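Local coordinates for protein O-methyltransferase (Burkholderia thailandensis, PDB 3MCZ) that probably transfers a methyl group from S-adenosylmethionine to an oxygen of a substrate that is not known, probably as a dimeric member of the O-methyltransferase family, at residues I322-V333 / T342-S350. Sequence-based numbering, arbitrary orientation.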
loop_
_atom_site.group_PDB
_atom_site.type_symbol
_atom_site.label_atom_id
_atom_site.label_comp_id
_atom_site.label_asym_id
_atom_site.label_seq_id
_atom_site.Cartn_x
_atom_site.Cartn_y
_atom_site.Cartn_z
ATOM N N ILE A 322 -27.438 6.238 14.068
ATOM C CA ILE A 322 -28.329 5.224 13.487
ATOM C C ILE A 322 -29.340 4.722 14.540
ATOM O O ILE A 322 -30.541 4.642 14.277
ATOM C CB ILE A 322 -27.551 4.034 12.867
ATOM C CG1 ILE A 322 -26.656 4.534 11.724
ATOM C CG2 ILE A 322 -28.544 2.975 12.375
ATOM C CD1 ILE A 322 -25.566 3.502 11.164
ATOM N N ALA A 323 -28.846 4.390 15.729
ATOM C CA ALA A 323 -29.712 3.896 16.764
ATOM C C ALA A 323 -30.792 4.901 17.125
ATOM O O ALA A 323 -31.954 4.510 17.339
ATOM C CB ALA A 323 -28.897 3.460 18.013
ATOM N N GLY A 324 -30.450 6.193 17.172
ATOM C CA GLY A 324 -31.437 7.244 17.464
ATOM C C GLY A 324 -32.502 7.334 16.384
ATOM O O GLY A 324 -33.677 7.526 16.699
ATOM N N VAL A 325 -32.116 7.136 15.120
ATOM C CA VAL A 325 -33.103 7.142 14.032
ATOM C C VAL A 325 -34.121 5.991 14.168
ATOM O O VAL A 325 -35.337 6.169 14.019
ATOM C CB VAL A 325 -32.451 7.112 12.651
ATOM C CG1 VAL A 325 -33.552 7.095 11.588
ATOM C CG2 VAL A 325 -31.513 8.331 12.457
ATOM N N VAL A 326 -33.627 4.816 14.537
ATOM C CA VAL A 326 -34.498 3.664 14.780
ATOM C C VAL A 326 -35.477 3.941 15.934
ATOM O O VAL A 326 -36.685 3.645 15.817
ATOM C CB VAL A 326 -33.641 2.377 15.018
ATOM C CG1 VAL A 326 -34.524 1.150 15.335
ATOM C CG2 VAL A 326 -32.768 2.098 13.791
ATOM N N ARG A 327 -34.973 4.523 17.023
ATOM C CA ARG A 327 -35.852 4.957 18.123
ATOM C C ARG A 327 -36.882 5.985 17.670
ATOM O O ARG A 327 -38.051 5.850 17.988
ATOM C CB ARG A 327 -35.062 5.538 19.296
ATOM C CG ARG A 327 -34.297 4.518 20.013
ATOM C CD ARG A 327 -33.777 5.019 21.375
ATOM N NE ARG A 327 -32.721 4.092 21.780
ATOM C CZ ARG A 327 -31.429 4.238 21.511
ATOM N NH1 ARG A 327 -30.964 5.337 20.927
ATOM N NH2 ARG A 327 -30.596 3.278 21.883
ATOM N N ASP A 328 -36.448 6.961 16.869
ATOM C CA ASP A 328 -37.351 7.986 16.328
ATOM C C ASP A 328 -38.467 7.336 15.520
ATOM O O ASP A 328 -39.558 7.879 15.470
ATOM C CB ASP A 328 -36.633 9.031 15.442
ATOM C CG ASP A 328 -35.720 9.980 16.225
ATOM O OD1 ASP A 328 -35.802 10.060 17.472
ATOM O OD2 ASP A 328 -34.866 10.625 15.573
ATOM N N ALA A 329 -38.202 6.178 14.916
ATOM C CA ALA A 329 -39.214 5.435 14.152
ATOM C C ALA A 329 -40.161 4.648 15.034
ATOM O O ALA A 329 -41.064 3.996 14.537
ATOM C CB ALA A 329 -38.551 4.522 13.082
ATOM N N GLY A 330 -39.977 4.720 16.349
ATOM C CA GLY A 330 -40.856 4.056 17.293
ATOM C C GLY A 330 -40.477 2.626 17.642
ATOM O O GLY A 330 -41.315 1.892 18.132
ATOM N N LEU A 331 -39.240 2.208 17.386
ATOM C CA LEU A 331 -38.816 0.847 17.709
ATOM C C LEU A 331 -37.893 0.871 18.928
ATOM O O LEU A 331 -37.190 1.846 19.149
ATOM C CB LEU A 331 -38.096 0.181 16.531
ATOM C CG LEU A 331 -38.821 0.103 15.188
ATOM C CD1 LEU A 331 -37.946 -0.621 14.139
ATOM C CD2 LEU A 331 -40.160 -0.588 15.327
ATOM N N ALA A 332 -37.937 -0.175 19.740
ATOM C CA ALA A 332 -37.053 -0.284 20.915
ATOM C C ALA A 332 -35.762 -0.886 20.408
ATOM O O ALA A 332 -35.815 -1.893 19.685
ATOM C CB ALA A 332 -37.681 -1.209 21.973
ATOM N N VAL A 333 -34.609 -0.319 20.753
ATOM C CA VAL A 333 -33.349 -0.741 20.133
ATOM C C VAL A 333 -32.545 -1.606 21.077
ATOM O O VAL A 333 -32.329 -1.227 22.223
ATOM C CB VAL A 333 -32.508 0.476 19.713
ATOM C CG1 VAL A 333 -31.108 0.039 19.165
ATOM C CG2 VAL A 333 -33.291 1.250 18.710
ATOM N N THR A 342 -21.462 -3.502 14.674
ATOM C CA THR A 342 -22.582 -3.498 15.584
ATOM C C THR A 342 -23.828 -3.952 14.814
ATOM O O THR A 342 -24.136 -3.435 13.732
ATOM C CB THR A 342 -22.819 -2.081 16.188
ATOM O OG1 THR A 342 -21.643 -1.673 16.921
ATOM C CG2 THR A 342 -24.062 -2.025 17.139
ATOM N N LEU A 343 -24.553 -4.872 15.420
ATOM C CA LEU A 343 -25.878 -5.264 14.984
ATOM C C LEU A 343 -26.900 -4.560 15.873
ATOM O O LEU A 343 -26.892 -4.708 17.115
ATOM C CB LEU A 343 -26.039 -6.786 15.036
ATOM C CG LEU A 343 -27.408 -7.311 14.576
ATOM C CD1 LEU A 343 -27.668 -7.054 13.061
ATOM C CD2 LEU A 343 -27.494 -8.815 14.890
ATOM N N LEU A 344 -27.696 -3.706 15.258
ATOM C CA LEU A 344 -28.782 -3.019 15.942
ATOM C C LEU A 344 -30.055 -3.768 15.633
ATOM O O LEU A 344 -30.276 -4.187 14.481
ATOM C CB LEU A 344 -28.903 -1.561 15.490
ATOM C CG LEU A 344 -27.705 -0.654 15.783
ATOM C CD1 LEU A 344 -27.931 0.726 15.011
ATOM C CD2 LEU A 344 -27.537 -0.441 17.275
ATOM N N ILE A 345 -30.873 -3.965 16.667
ATOM C CA ILE A 345 -32.107 -4.710 16.543
ATOM C C ILE A 345 -33.218 -3.780 17.034
ATOM O O ILE A 345 -33.356 -3.515 18.234
ATOM C CB ILE A 345 -32.037 -6.047 17.351
ATOM C CG1 ILE A 345 -30.827 -6.915 16.930
ATOM C CG2 ILE A 345 -33.341 -6.896 17.222
ATOM C CD1 ILE A 345 -29.670 -6.949 17.983
ATOM N N GLY A 346 -34.029 -3.301 16.117
ATOM C CA GLY A 346 -35.171 -2.505 16.469
ATOM C C GLY A 346 -36.428 -3.313 16.589
ATOM O O GLY A 346 -36.923 -3.858 15.604
ATOM N N GLN A 347 -37.019 -3.346 17.768
ATOM C CA GLN A 347 -38.138 -4.239 17.999
ATOM C C GLN A 347 -39.450 -3.450 18.071
ATOM O O GLN A 347 -39.523 -2.450 18.792
ATOM C CB GLN A 347 -37.845 -5.019 19.284
ATOM C CG GLN A 347 -36.368 -5.617 19.285
ATOM C CD GLN A 347 -35.736 -5.833 20.675
ATOM O OE1 GLN A 347 -36.237 -6.617 21.481
ATOM N NE2 GLN A 347 -34.593 -5.185 20.918
ATOM N N ARG A 348 -40.449 -3.863 17.289
ATOM C CA ARG A 348 -41.771 -3.236 17.317
ATOM C C ARG A 348 -42.614 -3.955 18.362
ATOM O O ARG A 348 -42.681 -5.181 18.381
ATOM C CB ARG A 348 -42.454 -3.287 15.941
ATOM C CG ARG A 348 -43.688 -2.394 15.849
ATOM C CD ARG A 348 -44.369 -2.411 14.494
ATOM N NE ARG A 348 -43.673 -1.649 13.445
ATOM C CZ ARG A 348 -43.517 -0.328 13.452
ATOM N NH1 ARG A 348 -43.973 0.413 14.468
ATOM N NH2 ARG A 348 -42.870 0.254 12.462
ATOM N N SER A 349 -43.225 -3.186 19.255
ATOM C CA SER A 349 -44.106 -3.758 20.250
ATOM C C SER A 349 -45.324 -4.438 19.561
ATOM O O SER A 349 -45.809 -4.006 18.502
ATOM C CB SER A 349 -44.542 -2.667 21.241
ATOM O OG SER A 349 -45.637 -3.117 22.019
ATOM N N SER A 350 -45.790 -5.527 20.156
ATOM C CA SER A 350 -46.992 -6.198 19.664
ATOM C C SER A 350 -48.255 -5.633 20.331
ATOM O O SER A 350 -49.372 -5.886 19.875
ATOM C CB SER A 350 -46.876 -7.693 19.915
ATOM O OG SER A 350 -46.301 -7.922 21.185
HETATM O O HOH W 1 -42.149 2.975 12.267
HETATM O O HOH W 2 -43.758 3.148 14.729
HETATM O O HOH W 3 -42.822 -0.301 18.988
#
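Leu331 lays its CD2 methyl over the centre of one face of the Arg348 guanidinium, 3.8 Å above the plane, while two waters sit in plane at the edge. Both waters donate to Ala329 O, one accepting from Arg348 NH1 and the other from NH2, so the residue just past the C-terminal end of helix 319-328 is tied to the arginine through solvent. Arg348 NE and NH2 also bond to Val277 O and Ala274 O, which fixes the plane; a bend at chi3 (-75°) brings the group back over Leu331, whose CD2 also meets Arg348 CB at 3.6 Å.

The chain leaves the helix by a Schellman motif at Gly330, which has positive phi, and enters the edge strand of the Rossmann-like sheet, paired antiparallel with strand 341-347. Ala332 N gives a bond to Gln347 O (2.9 Å, 164°), and Gln347 N returns one to Ala332 O (2.7 Å). Val333 faces Gly346 in the next, non-hydrogen-bonded pair. On the face turned to the helix, the bare CA of Gly346 lies 3.9 Å from Val326 CG1, and Leu331 CD1 rests on Gly346 O. Further along, Leu344 pushes CD1 against Ile322 CG2 (3.5 Å), while its CD2 lies 4.1 Å from Val333 CG1, wedged between helix and edge strand.

This is the C-terminal beta hairpin of the class I methyltransferase sheet (order 3-2-1-4-5-7-6), with strand 341-347 inserted between 281-288 and 332-338. Apolar contacts seat the helix; the arginine ties the chain past strand 341-347 to helix 263-275, strand 277-278 and, through water, the exit of helix 319-328.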